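Local coordinates for protein ferredoxin-thioredoxin reductase subunit A2, chloroplastic (Arabidopsis thaliana, PDB 7C2B) that probably serves as the variable subunit of ferredoxin-thioredoxin reductase, the enzyme that passes electrons from reduced ferredoxin to thioredoxins, at residues A36-V49 / V96-I110. Residues are numbered along the deposited sequence; the frame is centred on the assembly and turned at random.
Sequences ARVRVTVPLKVYHV and VKFFTHLKEDEFELI. With NO3 (nitrate ion), chain J.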
loop_
_atom_site.group_PDB
_atom_site.type_symbol
_atom_site.label_atom_id
_atom_site.label_comp_id
_atom_site.label_asym_id
_atom_site.label_seq_id
_atom_site.Cartn_x
_atom_site.Cartn_y
_atom_site.Cartn_z
ATOM N N ALA B 36 12.911 15.637 19.926
ATOM C CA ALA B 36 12.006 15.620 21.068
ATOM C C ALA B 36 11.833 14.208 21.606
ATOM O O ALA B 36 11.817 13.235 20.849
ATOM C CB ALA B 36 10.641 16.191 20.684
ATOM N N ARG B 37 11.688 14.100 22.922
ATOM C CA ARG B 37 11.404 12.816 23.546
ATOM C C ARG B 37 9.925 12.475 23.391
ATOM O O ARG B 37 9.055 13.336 23.546
ATOM C CB ARG B 37 11.792 12.846 25.024
ATOM C CG ARG B 37 13.236 13.287 25.259
ATOM C CD ARG B 37 13.614 13.231 26.731
ATOM N NE ARG B 37 13.310 11.924 27.303
ATOM C CZ ARG B 37 12.482 11.729 28.326
ATOM N NH1 ARG B 37 11.873 12.763 28.901
ATOM N NH2 ARG B 37 12.265 10.496 28.771
ATOM N N VAL B 38 9.647 11.202 23.085
ATOM C CA VAL B 38 8.300 10.732 22.797
ATOM C C VAL B 38 8.067 9.410 23.516
ATOM O O VAL B 38 9.003 8.672 23.833
ATOM C CB VAL B 38 8.057 10.543 21.280
ATOM C CG1 VAL B 38 8.124 11.887 20.545
ATOM C CG2 VAL B 38 9.053 9.562 20.696
ATOM N N ARG B 39 6.790 9.110 23.748
ATOM C CA ARG B 39 6.345 7.842 24.314
ATOM C C ARG B 39 5.341 7.215 23.356
ATOM O O ARG B 39 4.435 7.902 22.873
ATOM C CB ARG B 39 5.704 8.057 25.694
ATOM C CG ARG B 39 5.210 6.791 26.387
ATOM C CD ARG B 39 4.581 7.110 27.750
ATOM N NE ARG B 39 5.536 7.747 28.657
ATOM C CZ ARG B 39 5.470 9.020 29.049
ATOM N NH1 ARG B 39 4.493 9.802 28.620
ATOM N NH2 ARG B 39 6.386 9.512 29.870
ATOM N N VAL B 40 5.488 5.916 23.089
ATOM C CA VAL B 40 4.534 5.235 22.221
ATOM C C VAL B 40 3.241 5.010 22.987
ATOM O O VAL B 40 3.249 4.496 24.113
ATOM C CB VAL B 40 5.112 3.904 21.709
ATOM C CG1 VAL B 40 4.068 3.141 20.902
ATOM C CG2 VAL B 40 6.356 4.156 20.863
ATOM N N THR B 41 2.118 5.372 22.373
ATOM C CA THR B 41 0.843 5.427 23.077
ATOM C C THR B 41 -0.154 4.373 22.621
ATOM O O THR B 41 -1.299 4.382 23.092
ATOM C CB THR B 41 0.222 6.818 22.918
ATOM O OG1 THR B 41 0.198 7.168 21.531
ATOM C CG2 THR B 41 1.054 7.845 23.653
ATOM N N VAL B 42 0.243 3.475 21.724
ATOM C CA VAL B 42 -0.648 2.459 21.165
ATOM C C VAL B 42 0.102 1.138 21.113
ATOM O O VAL B 42 1.340 1.112 21.114
ATOM C CB VAL B 42 -1.141 2.833 19.752
ATOM C CG1 VAL B 42 -1.972 4.131 19.777
ATOM C CG2 VAL B 42 0.041 2.955 18.796
ATOM N N PRO B 43 -0.626 0.020 21.077
ATOM C CA PRO B 43 0.040 -1.276 20.874
ATOM C C PRO B 43 0.717 -1.322 19.516
ATOM O O PRO B 43 0.138 -0.932 18.499
ATOM C CB PRO B 43 -1.105 -2.292 20.967
ATOM C CG PRO B 43 -2.202 -1.578 21.735
ATOM C CD PRO B 43 -2.071 -0.128 21.344
ATOM N N LEU B 44 1.956 -1.802 19.505
ATOM C CA LEU B 44 2.743 -1.812 18.277
ATOM C C LEU B 44 3.872 -2.819 18.450
ATOM O O LEU B 44 4.770 -2.606 19.269
ATOM C CB LEU B 44 3.286 -0.418 17.978
ATOM C CG LEU B 44 4.386 -0.373 16.900
ATOM C CD1 LEU B 44 3.890 -0.960 15.583
ATOM C CD2 LEU B 44 4.853 1.065 16.718
ATOM N N LYS B 45 3.824 -3.909 17.689
ATOM C CA LYS B 45 4.881 -4.913 17.689
ATOM C C LYS B 45 5.817 -4.664 16.518
ATOM O O LYS B 45 5.365 -4.367 15.412
ATOM C CB LYS B 45 4.302 -6.328 17.584
ATOM C CG LYS B 45 3.263 -6.689 18.648
ATOM C CD LYS B 45 2.586 -8.015 18.304
ATOM C CE LYS B 45 1.865 -8.623 19.496
ATOM N NZ LYS B 45 0.471 -8.098 19.659
ATOM N N VAL B 46 7.121 -4.796 16.755
ATOM C CA VAL B 46 8.090 -4.669 15.673
ATOM C C VAL B 46 8.992 -5.900 15.663
ATOM O O VAL B 46 9.210 -6.557 16.689
ATOM C CB VAL B 46 8.923 -3.357 15.741
ATOM C CG1 VAL B 46 8.011 -2.121 15.530
ATOM C CG2 VAL B 46 9.717 -3.235 17.038
ATOM N N TYR B 47 9.525 -6.196 14.483
ATOM C CA TYR B 47 10.152 -7.478 14.216
ATOM C C TYR B 47 11.583 -7.366 13.715
ATOM O O TYR B 47 12.214 -8.397 13.473
ATOM C CB TYR B 47 9.304 -8.260 13.199
ATOM C CG TYR B 47 7.909 -8.520 13.717
ATOM C CD1 TYR B 47 7.657 -9.595 14.564
ATOM C CD2 TYR B 47 6.855 -7.681 13.394
ATOM C CE1 TYR B 47 6.393 -9.835 15.061
ATOM C CE2 TYR B 47 5.587 -7.914 13.893
ATOM C CZ TYR B 47 5.369 -8.997 14.731
ATOM O OH TYR B 47 4.112 -9.237 15.236
ATOM N N HIS B 48 12.119 -6.156 13.570
ATOM C CA HIS B 48 13.417 -5.946 12.939
ATOM C C HIS B 48 14.555 -5.713 13.929
ATOM O O HIS B 48 15.673 -5.436 13.497
ATOM C CB HIS B 48 13.342 -4.750 11.985
ATOM C CG HIS B 48 13.047 -3.458 12.683
ATOM N ND1 HIS B 48 11.927 -3.281 13.469
ATOM C CD2 HIS B 48 13.743 -2.301 12.750
ATOM C CE1 HIS B 48 11.936 -2.061 13.973
ATOM N NE2 HIS B 48 13.030 -1.448 13.558
ATOM N N VAL B 49 14.306 -5.785 15.235
ATOM C CA VAL B 49 15.365 -5.490 16.190
ATOM C C VAL B 49 16.331 -6.665 16.224
ATOM O O VAL B 49 15.913 -7.826 16.303
ATOM C CB VAL B 49 14.775 -5.179 17.575
ATOM C CG1 VAL B 49 15.880 -4.870 18.568
ATOM C CG2 VAL B 49 13.838 -3.998 17.470
ATOM N N VAL B 96 20.126 -2.276 23.878
ATOM C CA VAL B 96 20.067 -2.495 22.436
ATOM C C VAL B 96 19.386 -1.285 21.807
ATOM O O VAL B 96 18.224 -0.994 22.106
ATOM C CB VAL B 96 19.332 -3.797 22.083
ATOM C CG1 VAL B 96 19.130 -3.918 20.577
ATOM C CG2 VAL B 96 20.120 -4.985 22.606
ATOM N N LYS B 97 20.117 -0.580 20.952
ATOM C CA LYS B 97 19.612 0.617 20.297
ATOM C C LYS B 97 19.006 0.249 18.954
ATOM O O LYS B 97 19.572 -0.560 18.213
ATOM C CB LYS B 97 20.745 1.625 20.106
ATOM C CG LYS B 97 20.374 2.846 19.296
ATOM C CD LYS B 97 21.203 4.043 19.733
ATOM C CE LYS B 97 22.635 3.947 19.268
ATOM N NZ LYS B 97 23.392 5.198 19.605
ATOM N N PHE B 98 17.846 0.834 18.647
ATOM C CA PHE B 98 17.206 0.581 17.364
ATOM C C PHE B 98 16.329 1.764 16.993
ATOM O O PHE B 98 16.062 2.651 17.806
ATOM C CB PHE B 98 16.377 -0.720 17.373
ATOM C CG PHE B 98 15.197 -0.706 18.320
ATOM C CD1 PHE B 98 15.357 -1.047 19.655
ATOM C CD2 PHE B 98 13.919 -0.380 17.867
ATOM C CE1 PHE B 98 14.279 -1.049 20.532
ATOM C CE2 PHE B 98 12.837 -0.374 18.739
ATOM C CZ PHE B 98 13.016 -0.719 20.073
ATOM N N PHE B 99 15.891 1.763 15.741
ATOM C CA PHE B 99 14.982 2.768 15.220
ATOM C C PHE B 99 13.684 2.100 14.801
ATOM O O PHE B 99 13.670 0.932 14.403
ATOM C CB PHE B 99 15.602 3.505 14.024
ATOM C CG PHE B 99 16.950 4.097 14.327
ATOM C CD1 PHE B 99 17.055 5.297 15.021
ATOM C CD2 PHE B 99 18.111 3.441 13.946
ATOM C CE1 PHE B 99 18.293 5.840 15.317
ATOM C CE2 PHE B 99 19.361 3.978 14.247
ATOM C CZ PHE B 99 19.449 5.180 14.932
ATOM N N THR B 100 12.593 2.853 14.909
ATOM C CA THR B 100 11.287 2.420 14.443
ATOM C C THR B 100 10.608 3.627 13.815
ATOM O O THR B 100 10.707 4.739 14.340
ATOM C CB THR B 100 10.422 1.850 15.587
ATOM O OG1 THR B 100 10.967 0.601 16.043
ATOM C CG2 THR B 100 8.994 1.617 15.121
ATOM N N HIS B 101 9.944 3.415 12.684
ATOM C CA HIS B 101 9.183 4.469 12.022
ATOM C C HIS B 101 7.770 4.541 12.589
ATOM O O HIS B 101 7.084 3.516 12.687
ATOM C CB HIS B 101 9.141 4.211 10.517
ATOM C CG HIS B 101 10.445 4.460 9.825
ATOM N ND1 HIS B 101 11.469 3.532 9.786
ATOM C CD2 HIS B 101 10.881 5.532 9.123
ATOM C CE1 HIS B 101 12.477 4.026 9.092
ATOM N NE2 HIS B 101 12.147 5.240 8.682
ATOM N N LEU B 102 7.335 5.754 12.953
ATOM C CA LEU B 102 6.015 5.977 13.532
ATOM C C LEU B 102 5.283 7.079 12.773
ATOM O O LEU B 102 5.891 7.913 12.094
ATOM C CB LEU B 102 6.090 6.388 15.017
ATOM C CG LEU B 102 6.861 5.510 15.995
ATOM C CD1 LEU B 102 6.694 6.076 17.411
ATOM C CD2 LEU B 102 6.317 4.110 15.914
ATOM N N LYS B 103 3.961 7.072 12.895
ATOM C CA LYS B 103 3.160 8.218 12.490
ATOM C C LYS B 103 2.615 8.911 13.729
ATOM O O LYS B 103 2.681 8.385 14.846
ATOM C CB LYS B 103 2.029 7.811 11.534
ATOM C CG LYS B 103 1.135 6.681 12.011
ATOM C CD LYS B 103 0.150 6.331 10.902
ATOM C CE LYS B 103 -0.580 5.039 11.183
ATOM N NZ LYS B 103 -1.417 5.173 12.392
ATOM N N GLU B 104 2.075 10.114 13.510
ATOM C CA GLU B 104 1.825 11.042 14.607
ATOM C C GLU B 104 0.834 10.487 15.623
ATOM O O GLU B 104 0.956 10.775 16.817
ATOM C CB GLU B 104 1.335 12.391 14.059
ATOM C CG GLU B 104 0.175 12.283 13.080
ATOM C CD GLU B 104 -0.563 13.602 12.873
ATOM O OE1 GLU B 104 0.027 14.675 13.143
ATOM O OE2 GLU B 104 -1.736 13.562 12.429
ATOM N N ASP B 105 -0.137 9.684 15.188
ATOM C CA ASP B 105 -1.123 9.198 16.140
ATOM C C ASP B 105 -0.646 7.985 16.935
ATOM O O ASP B 105 -1.439 7.399 17.671
ATOM C CB ASP B 105 -2.467 8.917 15.438
ATOM C CG ASP B 105 -2.424 7.760 14.434
ATOM O OD1 ASP B 105 -1.405 7.045 14.319
ATOM O OD2 ASP B 105 -3.456 7.557 13.746
ATOM N N GLU B 106 0.632 7.611 16.851
ATOM C CA GLU B 106 1.133 6.478 17.614
ATOM C C GLU B 106 1.965 6.888 18.822
ATOM O O GLU B 106 2.407 6.019 19.578
ATOM C CB GLU B 106 1.952 5.555 16.690
ATOM C CG GLU B 106 1.082 4.989 15.571
ATOM C CD GLU B 106 1.854 4.174 14.545
ATOM O OE1 GLU B 106 3.049 4.467 14.308
ATOM O OE2 GLU B 106 1.245 3.249 13.965
ATOM N N PHE B 107 2.201 8.181 19.025
ATOM C CA PHE B 107 3.050 8.599 20.131
ATOM C C PHE B 107 2.584 9.957 20.639
ATOM O O PHE B 107 1.803 10.655 19.989
ATOM C CB PHE B 107 4.536 8.643 19.721
ATOM C CG PHE B 107 4.845 9.658 18.649
ATOM C CD1 PHE B 107 5.165 10.966 18.983
ATOM C CD2 PHE B 107 4.816 9.301 17.311
ATOM C CE1 PHE B 107 5.436 11.897 18.005
ATOM C CE2 PHE B 107 5.092 10.226 16.319
ATOM C CZ PHE B 107 5.404 11.528 16.665
ATOM N N GLU B 108 3.097 10.328 21.809
ATOM C CA GLU B 108 2.877 11.641 22.399
ATOM C C GLU B 108 4.224 12.232 22.793
ATOM O O GLU B 108 5.161 11.506 23.146
ATOM C CB GLU B 108 1.946 11.552 23.635
ATOM C CG GLU B 108 2.637 10.957 24.868
ATOM C CD GLU B 108 1.671 10.516 25.955
ATOM O OE1 GLU B 108 0.451 10.739 25.809
ATOM O OE2 GLU B 108 2.144 9.936 26.957
ATOM N N LEU B 109 4.326 13.558 22.709
ATOM C CA LEU B 109 5.500 14.246 23.233
ATOM C C LEU B 109 5.572 14.089 24.746
ATOM O O LEU B 109 4.554 14.140 25.441
ATOM C CB LEU B 109 5.459 15.729 22.868
ATOM C CG LEU B 109 5.637 16.096 21.396
ATOM C CD1 LEU B 109 5.589 17.605 21.220
ATOM C CD2 LEU B 109 6.937 15.549 20.882
ATOM N N ILE B 110 6.781 13.906 25.261
ATOM C CA ILE B 110 6.965 13.719 26.699
ATOM C C ILE B 110 7.087 15.054 27.425
ATOM O O ILE B 110 6.363 15.306 28.392
ATOM C CB ILE B 110 8.190 12.820 26.959
ATOM C CG1 ILE B 110 7.832 11.358 26.696
ATOM C CG2 ILE B 110 8.678 12.983 28.391
ATOM C CD1 ILE B 110 8.993 10.420 26.879
HETATM N N NO3 J . 13.053 5.229 5.429
HETATM O O1 NO3 J . 12.753 4.902 4.240
HETATM O O2 NO3 J . 13.838 4.495 6.108
HETATM O O3 NO3 J . 12.571 6.286 5.933
#
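Arg39 and Glu108 face each other as a hydrogen-bonded pair of antiparallel strands 37-40 and 107-109. Their side chains run side by side in the same direction. Arg39 NH1 meets Glu108 OE2 at 2.9 Å, in the guanidinium plane and on the anti side of the carboxylate. The two planes are nearly perpendicular, 87° apart, which fits a single-pronged salt bridge. Ile110 CG1 lies over one face of this guanidinium, 3.9 Å from Arg39 NH2. NH2 instead forms a salt bridge with Glu61 of strand 61-67, so two carboxylates hold the guanidinium. On the other side of the strand pair, Val38 CG1 rests obliquely against Phe107 CD1 at 3.5 Å. Beyond the strand, Thr41 N donates an almost straight bond (174°) to Glu106 O.

Past the turn, segment 36-49 passes strand 94-102 by side chains. Leu44 CD2 presses on Leu102 CD2 at 3.5 Å, a tight fit. Val49 CG2, anti to its carbonyl carbon, sits over the face of the Phe98 ring, 3.7 Å from the centroid. CG of His48 lies between the backbone N and the carbonyl carbon (chi1 64°), which brings the ring end back to strand 94-102. His48 NE2 gives a short, straight bond to Phe99 O at 2.6 Å, with the oxygen in the ring plane.

The first strand and the segment after it thus bridge the two outermost strands of the five-stranded sheet, closing it in a barrel-like way that suits the SH3 clan. Ion pairs hold the side with Arg39, while Val38, Leu44, Val49 and their partners pack through carbon contacts. The His48 bond implies a hydrogen on NE2, leaves the ring's charge open and helps fix its rotation.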